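Local structure of extracellular solute-binding protein, family 1 (Bifidobacterium longum subsp. infantis, 6FTH) at residues K50-D55 with I60-V65; F235-G240 with K512-Y517. The protein probably binds human milk oligosaccharides outside the cell and hands them to an ABC transporter for uptake. All coordinates share one frame; numbering follows the deposited sequence.

Contact 1 of 2, residues K50-D55 with I60-V65; sequences KDLEAD and IEWQEV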
# COMPACT_ATOMS: atom_id res chain seq x y z
N LYS A 50 11.96 -18.49 19.44
CA LYS A 50 12.58 -19.62 20.12
C LYS A 50 11.66 -20.84 20.09
O LYS A 50 12.10 -21.96 19.80
CB LYS A 50 12.92 -19.23 21.56
CG LYS A 50 14.10 -18.29 21.68
CD LYS A 50 14.68 -18.30 23.10
CE LYS A 50 15.92 -17.42 23.21
NZ LYS A 50 16.91 -17.61 22.11
N ASP A 51 10.37 -20.61 20.36
CA ASP A 51 9.37 -21.68 20.24
C ASP A 51 9.36 -22.25 18.83
O ASP A 51 9.29 -23.47 18.64
CB ASP A 51 7.97 -21.14 20.57
CG ASP A 51 7.81 -20.75 22.03
OD1 ASP A 51 8.71 -21.02 22.84
OD2 ASP A 51 6.75 -20.16 22.36
N LEU A 52 9.40 -21.38 17.82
CA LEU A 52 9.30 -21.85 16.44
C LEU A 52 10.46 -22.78 16.11
O LEU A 52 10.27 -23.83 15.49
CB LEU A 52 9.29 -20.65 15.50
CG LEU A 52 9.31 -20.92 13.99
CD1 LEU A 52 8.04 -21.62 13.58
CD2 LEU A 52 9.47 -19.58 13.24
N GLU A 53 11.67 -22.38 16.51
CA GLU A 53 12.85 -23.18 16.26
C GLU A 53 12.73 -24.55 16.91
O GLU A 53 13.03 -25.57 16.28
CB GLU A 53 14.08 -22.45 16.79
CG GLU A 53 15.36 -23.17 16.49
CD GLU A 53 16.59 -22.34 16.82
OE1 GLU A 53 16.47 -21.36 17.59
OE2 GLU A 53 17.67 -22.65 16.30
N ALA A 54 12.27 -24.60 18.16
CA ALA A 54 12.07 -25.88 18.82
C ALA A 54 11.05 -26.72 18.07
O ALA A 54 11.26 -27.91 17.81
CB ALA A 54 11.59 -25.63 20.25
N ASP A 55 9.93 -26.10 17.69
CA ASP A 55 8.86 -26.83 17.01
C ASP A 55 9.29 -27.32 15.65
O ASP A 55 8.76 -28.31 15.14
CB ASP A 55 7.63 -25.94 16.86
CG ASP A 55 6.87 -25.76 18.15
OD1 ASP A 55 7.30 -26.32 19.20
OD2 ASP A 55 5.83 -25.08 18.11
N ILE A 60 18.00 -22.74 13.50
CA ILE A 60 17.80 -21.56 12.66
C ILE A 60 18.97 -20.61 12.86
O ILE A 60 19.26 -20.18 13.98
CB ILE A 60 16.47 -20.86 12.96
CG1 ILE A 60 15.29 -21.80 12.66
CG2 ILE A 60 16.36 -19.58 12.13
CD1 ILE A 60 13.95 -21.26 13.09
N GLU A 61 19.63 -20.28 11.76
CA GLU A 61 20.66 -19.25 11.76
C GLU A 61 20.03 -17.98 11.20
O GLU A 61 19.93 -17.82 9.97
CB GLU A 61 21.85 -19.72 10.94
CG GLU A 61 22.52 -20.94 11.55
CD GLU A 61 23.88 -21.25 10.95
OE1 GLU A 61 24.19 -20.73 9.85
OE2 GLU A 61 24.63 -22.02 11.58
N TRP A 62 19.61 -17.09 12.09
CA TRP A 62 18.93 -15.87 11.67
C TRP A 62 19.95 -14.86 11.16
O TRP A 62 21.04 -14.70 11.73
CB TRP A 62 18.17 -15.23 12.85
CG TRP A 62 17.07 -16.06 13.48
CD1 TRP A 62 17.12 -16.71 14.68
CD2 TRP A 62 15.74 -16.28 12.98
NE1 TRP A 62 15.93 -17.33 14.95
CE2 TRP A 62 15.07 -17.08 13.92
CE3 TRP A 62 15.07 -15.89 11.82
CZ2 TRP A 62 13.76 -17.50 13.74
CZ3 TRP A 62 13.77 -16.31 11.64
CH2 TRP A 62 13.13 -17.11 12.60
N GLN A 63 19.60 -14.18 10.07
CA GLN A 63 20.35 -13.05 9.56
C GLN A 63 19.34 -11.92 9.36
O GLN A 63 18.36 -12.10 8.63
CB GLN A 63 21.01 -13.40 8.23
CG GLN A 63 21.83 -12.26 7.65
CD GLN A 63 22.34 -12.55 6.25
OE1 GLN A 63 22.30 -13.70 5.79
NE2 GLN A 63 22.80 -11.51 5.56
N GLU A 64 19.55 -10.79 10.01
CA GLU A 64 18.63 -9.68 9.94
C GLU A 64 19.26 -8.51 9.19
O GLU A 64 20.45 -8.23 9.34
CB GLU A 64 18.24 -9.22 11.34
CG GLU A 64 17.50 -10.28 12.11
CD GLU A 64 17.30 -9.89 13.56
OE1 GLU A 64 16.21 -9.41 13.91
OE2 GLU A 64 18.27 -10.02 14.34
N VAL A 65 18.44 -7.83 8.39
CA VAL A 65 18.86 -6.63 7.67
C VAL A 65 17.72 -5.63 7.69
O VAL A 65 16.53 -6.00 7.67
CB VAL A 65 19.26 -6.96 6.23
CG1 VAL A 65 20.37 -8.00 6.23
CG2 VAL A 65 18.07 -7.47 5.43
O HOH W 1 15.01 -19.07 17.13
O HOH W 2 18.84 -19.67 16.51

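Contact 2 of 2, residues F235-G240 with K512-Y517; sequences FYAKNG and KWYDIY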
# COMPACT_ATOMS: atom_id res chain seq x y z
N PHE A 235 -1.61 3.48 -15.09
CA PHE A 235 -2.55 2.64 -15.84
C PHE A 235 -3.83 2.39 -15.07
O PHE A 235 -3.87 2.42 -13.83
CB PHE A 235 -1.89 1.32 -16.25
CG PHE A 235 -0.65 1.54 -17.05
CD1 PHE A 235 -0.73 1.80 -18.40
CD2 PHE A 235 0.58 1.65 -16.42
CE1 PHE A 235 0.41 2.10 -19.13
CE2 PHE A 235 1.72 1.94 -17.14
CZ PHE A 235 1.64 2.17 -18.49
N TYR A 236 -4.90 2.14 -15.83
CA TYR A 236 -6.19 1.80 -15.27
C TYR A 236 -6.92 0.90 -16.24
O TYR A 236 -6.46 0.65 -17.35
CB TYR A 236 -7.05 3.03 -14.98
CG TYR A 236 -7.59 3.79 -16.16
CD1 TYR A 236 -6.78 4.67 -16.87
CD2 TYR A 236 -8.93 3.67 -16.52
CE1 TYR A 236 -7.28 5.38 -17.94
CE2 TYR A 236 -9.43 4.36 -17.59
CZ TYR A 236 -8.61 5.23 -18.29
OH TYR A 236 -9.07 5.97 -19.36
N ALA A 237 -8.07 0.40 -15.80
CA ALA A 237 -8.93 -0.40 -16.66
C ALA A 237 -10.37 0.07 -16.52
O ALA A 237 -10.79 0.53 -15.45
CB ALA A 237 -8.86 -1.89 -16.33
N LYS A 238 -11.12 -0.05 -17.60
CA LYS A 238 -12.56 0.18 -17.55
C LYS A 238 -13.19 -0.73 -18.59
O LYS A 238 -12.72 -0.79 -19.72
CB LYS A 238 -12.87 1.65 -17.88
CG LYS A 238 -13.90 2.29 -17.00
CD LYS A 238 -14.29 3.67 -17.51
CE LYS A 238 -13.59 4.77 -16.73
NZ LYS A 238 -14.24 6.08 -17.05
N ASN A 239 -14.23 -1.46 -18.19
CA ASN A 239 -14.93 -2.35 -19.11
C ASN A 239 -13.99 -3.36 -19.75
O ASN A 239 -14.17 -3.76 -20.90
CB ASN A 239 -15.63 -1.56 -20.23
CG ASN A 239 -16.41 -0.40 -19.72
OD1 ASN A 239 -16.13 0.77 -20.05
ND2 ASN A 239 -17.38 -0.68 -18.90
N GLY A 240 -12.97 -3.80 -19.01
CA GLY A 240 -12.02 -4.80 -19.50
C GLY A 240 -10.96 -4.27 -20.45
O GLY A 240 -10.22 -5.07 -21.04
N LYS A 512 -2.31 -7.03 -22.44
CA LYS A 512 -2.04 -8.44 -22.69
C LYS A 512 -2.04 -9.24 -21.40
O LYS A 512 -2.69 -10.28 -21.31
CB LYS A 512 -0.69 -8.59 -23.40
CG LYS A 512 -0.32 -10.04 -23.67
CD LYS A 512 0.97 -10.16 -24.42
CE LYS A 512 2.13 -9.81 -23.54
NZ LYS A 512 3.46 -10.02 -24.21
N TRP A 513 -1.30 -8.79 -20.40
CA TRP A 513 -1.23 -9.57 -19.16
C TRP A 513 -2.53 -9.50 -18.39
O TRP A 513 -2.96 -10.50 -17.79
CB TRP A 513 -0.05 -9.10 -18.31
CG TRP A 513 1.23 -9.51 -18.94
CD1 TRP A 513 2.11 -8.71 -19.62
CD2 TRP A 513 1.73 -10.85 -19.07
NE1 TRP A 513 3.14 -9.47 -20.15
CE2 TRP A 513 2.92 -10.78 -19.83
CE3 TRP A 513 1.28 -12.09 -18.61
CZ2 TRP A 513 3.69 -11.92 -20.10
CZ3 TRP A 513 2.05 -13.22 -18.90
CH2 TRP A 513 3.24 -13.12 -19.64
N TYR A 514 -3.20 -8.35 -18.41
CA TYR A 514 -4.53 -8.27 -17.84
C TYR A 514 -5.45 -9.32 -18.45
O TYR A 514 -6.19 -10.02 -17.75
CB TYR A 514 -5.06 -6.87 -18.05
CG TYR A 514 -6.49 -6.66 -17.69
CD1 TYR A 514 -6.88 -6.34 -16.39
CD2 TYR A 514 -7.46 -6.75 -18.66
CE1 TYR A 514 -8.22 -6.13 -16.06
CE2 TYR A 514 -8.79 -6.53 -18.36
CZ TYR A 514 -9.18 -6.22 -17.05
OH TYR A 514 -10.52 -6.02 -16.77
N ASP A 515 -5.42 -9.45 -19.77
CA ASP A 515 -6.26 -10.44 -20.46
C ASP A 515 -5.87 -11.86 -20.06
O ASP A 515 -6.73 -12.69 -19.76
CB ASP A 515 -6.15 -10.25 -21.97
CG ASP A 515 -6.84 -9.00 -22.47
OD1 ASP A 515 -7.61 -8.39 -21.71
OD2 ASP A 515 -6.60 -8.63 -23.63
N ILE A 516 -4.57 -12.16 -20.05
CA ILE A 516 -4.10 -13.50 -19.68
C ILE A 516 -4.63 -13.89 -18.30
O ILE A 516 -5.12 -15.01 -18.09
CB ILE A 516 -2.56 -13.57 -19.74
CG1 ILE A 516 -2.09 -13.58 -21.20
CG2 ILE A 516 -2.03 -14.78 -18.98
CD1 ILE A 516 -0.58 -13.39 -21.36
N TYR A 517 -4.55 -12.96 -17.34
CA TYR A 517 -4.90 -13.27 -15.95
C TYR A 517 -6.41 -13.23 -15.69
O TYR A 517 -6.89 -13.91 -14.78
CB TYR A 517 -4.21 -12.29 -15.00
CG TYR A 517 -2.82 -12.66 -14.58
CD1 TYR A 517 -1.70 -12.24 -15.29
CD2 TYR A 517 -2.62 -13.40 -13.41
CE1 TYR A 517 -0.42 -12.57 -14.86
CE2 TYR A 517 -1.35 -13.73 -12.98
CZ TYR A 517 -0.26 -13.31 -13.70
OH TYR A 517 1.00 -13.65 -13.23

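Contact 1 of 2, residues K50-D55 with I60-V65
In the beta-alpha-beta unit formed by strand 29-36, helix 47-56 and strand 59-66, Glu53 of the helix meets Ile60 near the start of the second strand, their CA atoms 6.3 Å apart. The direct polar link is a single hydrogen bond: Ile60 N donates to Glu53 OE2 at 2.8 Å, nearly straight at 168°, and approaches from above the carboxylate plane. CG of Glu53 stands anti to the backbone N (chi1 -176°) and the chain stays extended beyond it, which carries the carboxylate across to the strand. The two side chains run alongside one another, pointing opposite ways, and Ile60 CD1 packs 3.9 Å from Glu53 CB. The other oxygen, Glu53 OE1, accepts a hydrogen bond from a water 2.8 Å away; the same water lies in the plane of the indole, at its edge, and accepts a hydrogen bond from Trp62 NE1 at 2.9 Å. With an alanine here in place of Glu53, Ile60 N would probably lose its acceptor and the water its link from the helix to Trp62. Ile60 CG2 lies over the centre of the Trp62 ring, while Leu52 CD2 comes to the ring's edge, 4.5 Å from Trp62 CH2. Beyond the pair, Leu52 packs on Leu356, Leu359 and Leu360 of helix 350-360, and Ile60 and Trp62 rest on Val32 of strand 29-36, the neighbour of edge strand 59-66 in the sheet.

Contact 2 of 2, residues F235-G240 with K512-Y517
Tyr514 of helix 503-518 reaches across to the hairpin of strands 235-238 and 241-244 and makes nearly all of this contact, touching Ala237 on the first strand and Gly240 at the turn. The segments bury 132 Å² between them, and their closest CA atoms, those of Gly240 and Asp515, are 8.1 Å apart, so the gap is spanned by a side chain and not by close backbones.

The apolar part is small. Ala237 directs its methyl toward the helix, and Ala237 CB lies 4.3 Å from Tyr514 CE1, approaching the ring obliquely. Tyr514 also touches Val242 on the second strand of the hairpin.

Van der Waals contact with the turn backbone is closer. The phenol extends out from the helix, its chi1 of 172° setting CG opposite the backbone N, until Tyr514 OH is 3.3 Å from Gly240 CA. Farther back along the same side of the ring, Tyr514 CE2 sits 3.4 Å from Gly240 O. Gly240 has a positive phi of 78°, a conformation that glycine adopts readily.

The polar groups are bonded beyond the two segments. Tyr514 OH is hydrogen-bonded to Val445 O, and Gly240 O receives both Lys519 NZ and Gln511 NE2. These same two groups also serve Asp515 OD1, which lies 4.3 Å from Gly240 O: Lys519 as a salt bridge, Gln511 as a hydrogen bond.

No hydrogen bond runs directly between 235-240 and 512-517. The chemistry therefore implies an interface of shape and shared donors: the phenol packs against the turn backbone, while Lys519 and Gln511 probably offset the mutual repulsion of the carboxylate and carbonyl oxygens.

From the N terminus, contact 1 comes first and is local: two residues separate helix 47-56 from strand 59-66, and the contact closes that short connection within a beta-alpha-beta unit at the edge of a four-stranded mixed sheet. Contact 2 opens much later, at the hairpin 235-238/241-244, and closes only at the C-terminal helix 503-518, with 271 residues between its segments. The two loops are in series, neither nested nor crossed. The centres of contact 1 and contact 2 are about 41 Å apart and the nearest atoms of contacts 1 and 2 about 26 Å apart, so they do not touch. Contact 1 joins consecutive elements, whereas contact 2 brings the end of the chain back to its middle.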